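Local coordinates for protein kinase containing Z-DNA binding domains (Danio rerio, PDB 4LB6) that binds left-handed Z-DNA through its Zalpha domain and, as a kinase of the GCN2 subfamily, probably phosphorylates the translation initiation factor eIF2alpha, at residues 14-19 with 33-38; 53-58 with 65-70. All coordinates share one frame; numbering follows the deposited sequence.

Contact 1. Residues 14-19 with 33-38. With nucleotides of chain B.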
loop_
_atom_site.group_PDB
_atom_site.type_symbol
_atom_site.label_atom_id
_atom_site.label_comp_id
_atom_site.label_asym_id
_atom_site.label_seq_id
_atom_site.Cartn_x
_atom_site.Cartn_y
_atom_site.Cartn_z
ATOM N N MET A 14 9.121 21.560 13.906
ATOM C CA MET A 14 10.469 21.414 14.460
ATOM C C MET A 14 10.909 19.952 14.433
ATOM O O MET A 14 12.067 19.630 14.083
ATOM C CB MET A 14 10.523 21.969 15.897
ATOM C CG MET A 14 11.798 21.581 16.635
ATOM S SD MET A 14 11.825 22.303 18.284
ATOM C CE MET A 14 11.375 23.991 17.909
ATOM N N ARG A 15 9.993 19.063 14.811
ATOM C CA ARG A 15 10.322 17.636 14.870
ATOM C C ARG A 15 10.605 17.034 13.467
ATOM O O ARG A 15 11.502 16.211 13.289
ATOM C CB ARG A 15 9.220 16.853 15.609
ATOM C CG ARG A 15 9.293 17.016 17.180
ATOM C CD ARG A 15 8.111 16.248 17.864
ATOM N NE ARG A 15 8.286 14.795 17.732
ATOM C CZ ARG A 15 7.316 13.882 17.540
ATOM N NH1 ARG A 15 6.025 14.219 17.430
ATOM N NH2 ARG A 15 7.670 12.605 17.450
ATOM N N ILE A 16 9.875 17.500 12.471
ATOM C CA ILE A 16 10.130 17.076 11.104
ATOM C C ILE A 16 11.490 17.568 10.624
ATOM O O ILE A 16 12.276 16.802 10.045
ATOM C CB ILE A 16 9.045 17.611 10.153
ATOM C CG1 ILE A 16 7.737 16.859 10.474
ATOM C CG2 ILE A 16 9.444 17.313 8.645
ATOM C CD1 ILE A 16 6.417 17.439 9.813
ATOM N N CYS A 17 11.777 18.835 10.897
ATOM C CA CYS A 17 13.009 19.406 10.404
ATOM C C CYS A 17 14.173 18.763 11.138
ATOM O O CYS A 17 15.266 18.588 10.590
ATOM C CB CYS A 17 13.036 20.913 10.622
ATOM S SG CYS A 17 11.952 21.763 9.411
ATOM N N ASP A 18 13.939 18.423 12.388
ATOM C CA ASP A 18 15.016 17.809 13.166
ATOM C C ASP A 18 15.318 16.390 12.648
ATOM O O ASP A 18 16.460 15.953 12.600
ATOM C CB ASP A 18 14.611 17.780 14.625
ATOM C CG ASP A 18 15.668 17.170 15.511
ATOM O OD1 ASP A 18 16.655 17.846 15.866
ATOM O OD2 ASP A 18 15.475 15.991 15.851
ATOM N N TYR A 19 14.265 15.677 12.265
ATOM C CA TYR A 19 14.445 14.389 11.606
ATOM C C TYR A 19 15.310 14.508 10.323
ATOM O O TYR A 19 16.307 13.751 10.120
ATOM C CB TYR A 19 13.070 13.730 11.324
ATOM C CG TYR A 19 13.231 12.344 10.740
ATOM C CD1 TYR A 19 13.467 12.176 9.399
ATOM C CD2 TYR A 19 13.229 11.225 11.548
ATOM C CE1 TYR A 19 13.679 10.924 8.868
ATOM C CE2 TYR A 19 13.408 9.943 10.994
ATOM C CZ TYR A 19 13.656 9.828 9.674
ATOM O OH TYR A 19 13.874 8.576 9.083
ATOM N N LYS A 33 6.667 7.363 10.640
ATOM C CA LYS A 33 6.767 6.214 11.516
ATOM C C LYS A 33 7.659 6.530 12.711
ATOM O O LYS A 33 7.387 6.061 13.810
ATOM C CB LYS A 33 7.298 4.967 10.784
ATOM C CG LYS A 33 6.416 4.533 9.626
ATOM C CD LYS A 33 7.024 3.302 8.846
ATOM C CE LYS A 33 6.214 3.074 7.579
ATOM N NZ LYS A 33 6.743 1.905 6.797
ATOM N N GLU A 34 8.731 7.296 12.504
ATOM C CA GLU A 34 9.641 7.604 13.609
ATOM C C GLU A 34 8.959 8.568 14.562
ATOM O O GLU A 34 9.015 8.393 15.772
ATOM C CB GLU A 34 10.948 8.200 13.094
ATOM C CG GLU A 34 11.859 8.791 14.187
ATOM C CD GLU A 34 13.225 8.161 14.197
ATOM O OE1 GLU A 34 13.395 7.090 13.558
ATOM O OE2 GLU A 34 14.136 8.729 14.852
ATOM N N LEU A 35 8.274 9.558 14.011
ATOM C CA LEU A 35 7.645 10.605 14.813
ATOM C C LEU A 35 6.295 10.181 15.401
ATOM O O LEU A 35 5.714 10.899 16.221
ATOM C CB LEU A 35 7.473 11.876 13.978
ATOM C CG LEU A 35 8.760 12.496 13.422
ATOM C CD1 LEU A 35 8.432 13.819 12.767
ATOM C CD2 LEU A 35 9.828 12.651 14.512
ATOM N N LYS A 36 5.780 9.034 14.948
ATOM C CA LYS A 36 4.449 8.574 15.332
ATOM C C LYS A 36 3.377 9.625 15.097
ATOM O O LYS A 36 2.635 9.962 16.007
ATOM C CB LYS A 36 4.443 8.041 16.785
ATOM C CG LYS A 36 5.482 6.977 17.051
ATOM C CD LYS A 36 5.455 6.559 18.524
ATOM C CE LYS A 36 6.840 6.239 19.100
ATOM N NZ LYS A 36 6.714 5.653 20.477
ATOM N N LEU A 37 3.316 10.157 13.869
ATOM C CA LEU A 37 2.277 11.094 13.445
ATOM C C LEU A 37 1.544 10.465 12.220
ATOM O O LEU A 37 2.020 9.485 11.650
ATOM C CB LEU A 37 2.885 12.417 13.007
ATOM C CG LEU A 37 3.696 13.100 14.145
ATOM C CD1 LEU A 37 4.599 14.160 13.467
ATOM C CD2 LEU A 37 2.738 13.716 15.162
ATOM N N GLU A 38 0.389 11.002 11.829
ATOM C CA GLU A 38 -0.243 10.518 10.588
ATOM C C GLU A 38 0.631 10.976 9.427
ATOM O O GLU A 38 1.146 12.082 9.439
ATOM C CB GLU A 38 -1.669 11.128 10.424
ATOM C CG GLU A 38 -2.699 10.644 11.481
ATOM C CD GLU A 38 -3.348 9.287 11.112
ATOM O OE1 GLU A 38 -3.322 8.874 9.930
ATOM O OE2 GLU A 38 -3.882 8.617 12.010
ATOM P P DC B 2 5.333 -1.334 8.046
ATOM O OP1 DC B 2 4.811 -2.402 8.985
ATOM O OP2 DC B 2 6.569 -0.470 8.197
ATOM O "O5'" DC B 2 5.242 -1.840 6.495
ATOM C "C5'" DC B 2 6.359 -2.685 6.129
ATOM C "C4'" DC B 2 6.039 -3.239 4.753
ATOM O "O4'" DC B 2 4.902 -4.146 4.872
ATOM C "C3'" DC B 2 5.632 -2.122 3.761
ATOM O "O3'" DC B 2 6.234 -2.420 2.486
ATOM C "C2'" DC B 2 4.122 -2.342 3.642
ATOM C "C1'" DC B 2 3.941 -3.854 3.862
ATOM N N1 DC B 2 2.584 -4.245 4.349
ATOM C C2 DC B 2 1.704 -4.737 3.379
ATOM O O2 DC B 2 2.067 -4.738 2.180
ATOM N N3 DC B 2 0.466 -5.086 3.736
ATOM C C4 DC B 2 0.160 -5.027 5.029
ATOM N N4 DC B 2 -1.078 -5.347 5.403
ATOM C C5 DC B 2 1.027 -4.502 6.045
ATOM C C6 DC B 2 2.269 -4.166 5.669
HETATM O O HOH W 1 4.437 11.763 18.079
#
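Arg-15 reaches from helix 10-23 to the C-terminal end of helix 28-35, where NH2 donates to the carbonyl O of Leu-35 at 2.9 Å. The N-H...O angle is 153°, and the oxygen sits a little out of the guanidinium plane. A bend at chi3 helps bring the guanidinium across Leu-35, whose CG lies over one face. Arg-15 and Leu-35 pass each other antiparallel, with Leu-35 CD2 3.6 Å from Arg-15 NH2. Arg-15 NH1 also donates to a water at 3.0 Å. Deeper in, the other branch of Leu-35 takes the apolar role: CD1 meets Ile-16 CG1 at 3.9 Å, the two chains roughly perpendicular.

These helices are the first two of the winged helix-turn-helix fold of the Zalpha domain, and Ile-16 also packs on Leu-46 of helix 39-51. On the other flank Tyr-19, its CG anti to the backbone N (chi1 -175°), turns a ring edge to Glu-34. CE2 approaches Glu-34 CD to 3.7 Å in the ring plane, with ring and carboxylate planes 80° apart; His-23 stacks on the same ring. From Lys-33, next in line, an extended chain carries NZ to OP2 of DC2 of chain B, 2.8 Å away, a hydrogen bond to the phosphate.

Contact 2. Residues 53-58 with 65-70; sequences KQVFKT and PVWNLV
Lys-57 and Trp-67 leave the same face of the antiparallel hairpin together, with the lysine chain laid along the indole. Lys-57 CB sits over the six-membered ring of Trp-67, 3.5 Å from the centroid and 8° off the ring normal, a CH-pi contact. With CG straddled by the backbone N and C (chi1 85°), the chain then follows the ring system: CG comes within 4.1 Å of Trp-67 CH2, while CD is 3.6 Å from both CZ2 and CH2 of Trp-67 and also touches Pro-65 CB. Beyond CD a bend at chi4 turns NZ off the hairpin, and the ammonium hydrogen-bonds to Gln-50 OE1 of helix 39-51.

The hairpin is the wing of the winged helix-turn-helix fold. Backbone N-H and C=O groups pair reciprocally between Phe-56 and Asn-68 and between Thr-58 and Val-66, and Val-70 N adds a bond to Gln-54 O. On the face opposite Lys-57, Phe-56 points its ring edge at the backbone, CE1 standing 3.1 Å from Leu-69 O. Water 2, 3.4 Å above the plane of that ring toward its rim, donates to both Phe-56 O and Val-66 O. Trp-67 itself meets Tyr-47 edge-to-face.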
loop_
_atom_site.group_PDB
_atom_site.type_symbol
_atom_site.label_atom_id
_atom_site.label_comp_id
_atom_site.label_asym_id
_atom_site.label_seq_id
_atom_site.Cartn_x
_atom_site.Cartn_y
_atom_site.Cartn_z
ATOM N N LYS A 53 10.429 27.798 2.093
ATOM C CA LYS A 53 11.831 27.601 1.739
ATOM C C LYS A 53 12.679 27.013 2.841
ATOM O O LYS A 53 13.883 27.266 2.896
ATOM C CB LYS A 53 12.481 28.911 1.247
ATOM C CG LYS A 53 11.922 29.455 -0.050
ATOM C CD LYS A 53 12.168 28.544 -1.270
ATOM C CE LYS A 53 11.924 29.297 -2.595
ATOM N NZ LYS A 53 11.430 28.386 -3.707
ATOM N N GLN A 54 12.074 26.204 3.709
ATOM C CA GLN A 54 12.824 25.526 4.757
ATOM C C GLN A 54 13.233 24.073 4.394
ATOM O O GLN A 54 14.220 23.578 4.889
ATOM C CB GLN A 54 12.033 25.561 6.065
ATOM C CG GLN A 54 11.983 26.946 6.685
ATOM C CD GLN A 54 11.024 27.028 7.859
ATOM O OE1 GLN A 54 9.875 27.463 7.701
ATOM N NE2 GLN A 54 11.485 26.615 9.050
ATOM N N VAL A 55 12.473 23.404 3.527
ATOM C CA VAL A 55 12.830 22.087 3.023
ATOM C C VAL A 55 12.558 22.074 1.519
ATOM O O VAL A 55 11.871 22.955 0.982
ATOM C CB VAL A 55 11.968 20.929 3.657
ATOM C CG1 VAL A 55 12.035 20.975 5.222
ATOM C CG2 VAL A 55 10.527 21.020 3.151
ATOM N N PHE A 56 13.052 21.065 0.831
ATOM C CA PHE A 56 12.698 20.945 -0.596
ATOM C C PHE A 56 12.536 19.507 -0.961
ATOM O O PHE A 56 13.042 18.616 -0.288
ATOM C CB PHE A 56 13.741 21.597 -1.511
ATOM C CG PHE A 56 15.092 20.933 -1.462
ATOM C CD1 PHE A 56 15.914 21.112 -0.387
ATOM C CD2 PHE A 56 15.511 20.100 -2.490
ATOM C CE1 PHE A 56 17.171 20.515 -0.331
ATOM C CE2 PHE A 56 16.748 19.487 -2.444
ATOM C CZ PHE A 56 17.586 19.705 -1.358
ATOM N N LYS A 57 11.763 19.260 -2.007
ATOM C CA LYS A 57 11.619 17.893 -2.434
ATOM C C LYS A 57 12.165 17.766 -3.839
ATOM O O LYS A 57 12.208 18.744 -4.591
ATOM C CB LYS A 57 10.164 17.440 -2.380
ATOM C CG LYS A 57 9.350 17.784 -3.586
ATOM C CD LYS A 57 7.919 17.346 -3.418
ATOM C CE LYS A 57 7.094 17.814 -4.612
ATOM N NZ LYS A 57 7.219 19.300 -4.780
ATOM N N THR A 58 12.597 16.552 -4.155
ATOM C CA THR A 58 12.951 16.151 -5.498
ATOM C C THR A 58 12.066 14.976 -5.831
ATOM O O THR A 58 11.738 14.145 -4.972
ATOM C CB THR A 58 14.384 15.675 -5.573
ATOM O OG1 THR A 58 14.503 14.489 -4.781
ATOM C CG2 THR A 58 15.320 16.745 -5.017
ATOM N N PRO A 65 8.305 11.269 -3.299
ATOM C CA PRO A 65 9.144 12.457 -3.209
ATOM C C PRO A 65 10.131 12.233 -2.078
ATOM O O PRO A 65 9.845 11.457 -1.149
ATOM C CB PRO A 65 8.159 13.571 -2.850
ATOM C CG PRO A 65 6.793 13.054 -3.387
ATOM C CD PRO A 65 6.870 11.570 -3.152
ATOM N N VAL A 66 11.299 12.838 -2.218
ATOM C CA VAL A 66 12.315 12.755 -1.194
ATOM C C VAL A 66 12.607 14.138 -0.700
ATOM O O VAL A 66 12.862 15.062 -1.481
ATOM C CB VAL A 66 13.598 12.080 -1.754
ATOM C CG1 VAL A 66 14.729 12.288 -0.823
ATOM C CG2 VAL A 66 13.343 10.555 -1.982
ATOM N N TRP A 67 12.614 14.285 0.622
ATOM C CA TRP A 67 12.652 15.595 1.240
ATOM C C TRP A 67 14.014 15.833 1.881
ATOM O O TRP A 67 14.619 14.892 2.350
ATOM C CB TRP A 67 11.556 15.678 2.303
ATOM C CG TRP A 67 10.187 15.576 1.682
ATOM C CD1 TRP A 67 9.459 14.452 1.473
ATOM C CD2 TRP A 67 9.417 16.658 1.181
ATOM N NE1 TRP A 67 8.224 14.773 0.870
ATOM C CE2 TRP A 67 8.205 16.125 0.653
ATOM C CE3 TRP A 67 9.642 18.035 1.105
ATOM C CZ2 TRP A 67 7.205 16.939 0.091
ATOM C CZ3 TRP A 67 8.671 18.826 0.539
ATOM C CH2 TRP A 67 7.474 18.278 0.038
ATOM N N ASN A 68 14.465 17.080 1.901
ATOM C CA ASN A 68 15.637 17.433 2.693
ATOM C C ASN A 68 15.585 18.895 3.116
ATOM O O ASN A 68 14.770 19.669 2.637
ATOM C CB ASN A 68 16.906 17.150 1.887
ATOM C CG ASN A 68 18.120 16.923 2.776
ATOM O OD1 ASN A 68 18.043 17.073 3.999
ATOM N ND2 ASN A 68 19.252 16.587 2.163
ATOM N N LEU A 69 16.461 19.285 4.033
ATOM C CA LEU A 69 16.587 20.679 4.402
ATOM C C LEU A 69 17.203 21.509 3.278
ATOM O O LEU A 69 18.117 21.084 2.601
ATOM C CB LEU A 69 17.490 20.808 5.660
ATOM C CG LEU A 69 16.915 20.174 6.928
ATOM C CD1 LEU A 69 17.810 20.437 8.102
ATOM C CD2 LEU A 69 15.512 20.716 7.232
ATOM N N VAL A 70 16.685 22.704 3.093
ATOM C CA VAL A 70 17.320 23.683 2.238
ATOM C C VAL A 70 18.719 23.989 2.829
ATOM O O VAL A 70 18.856 24.103 4.043
ATOM C CB VAL A 70 16.424 24.947 2.186
ATOM C CG1 VAL A 70 17.150 26.115 1.574
ATOM C CG2 VAL A 70 15.100 24.639 1.445
HETATM O O HOH W 2 15.108 16.684 -1.342
#

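How the contacts relate
Contact 1 joins the first two helices and contact 2 forms the wing that follows later in the chain; their centres are about 14 Å apart, on opposite sides of the chain's centre. They meet directly where Cys-17 packs on the hairpin: its O lies 4.0 Å from Leu-69 CD2, and its SG 4.3 Å from Val-55 CG1. Helix 39-51 connects them further, since Leu-46 is touched by Ile-16 of contact 1 and Trp-67 of contact 2, and Leu-49 by Cys-17 and Val-55. Each contact has one segment at the DNA backbone: Lys-33 of 33-38 binds a phosphate and Pro-65 of 65-70 packs on one, the nearest atoms of contact 2 and the DNA being about 3 Å apart.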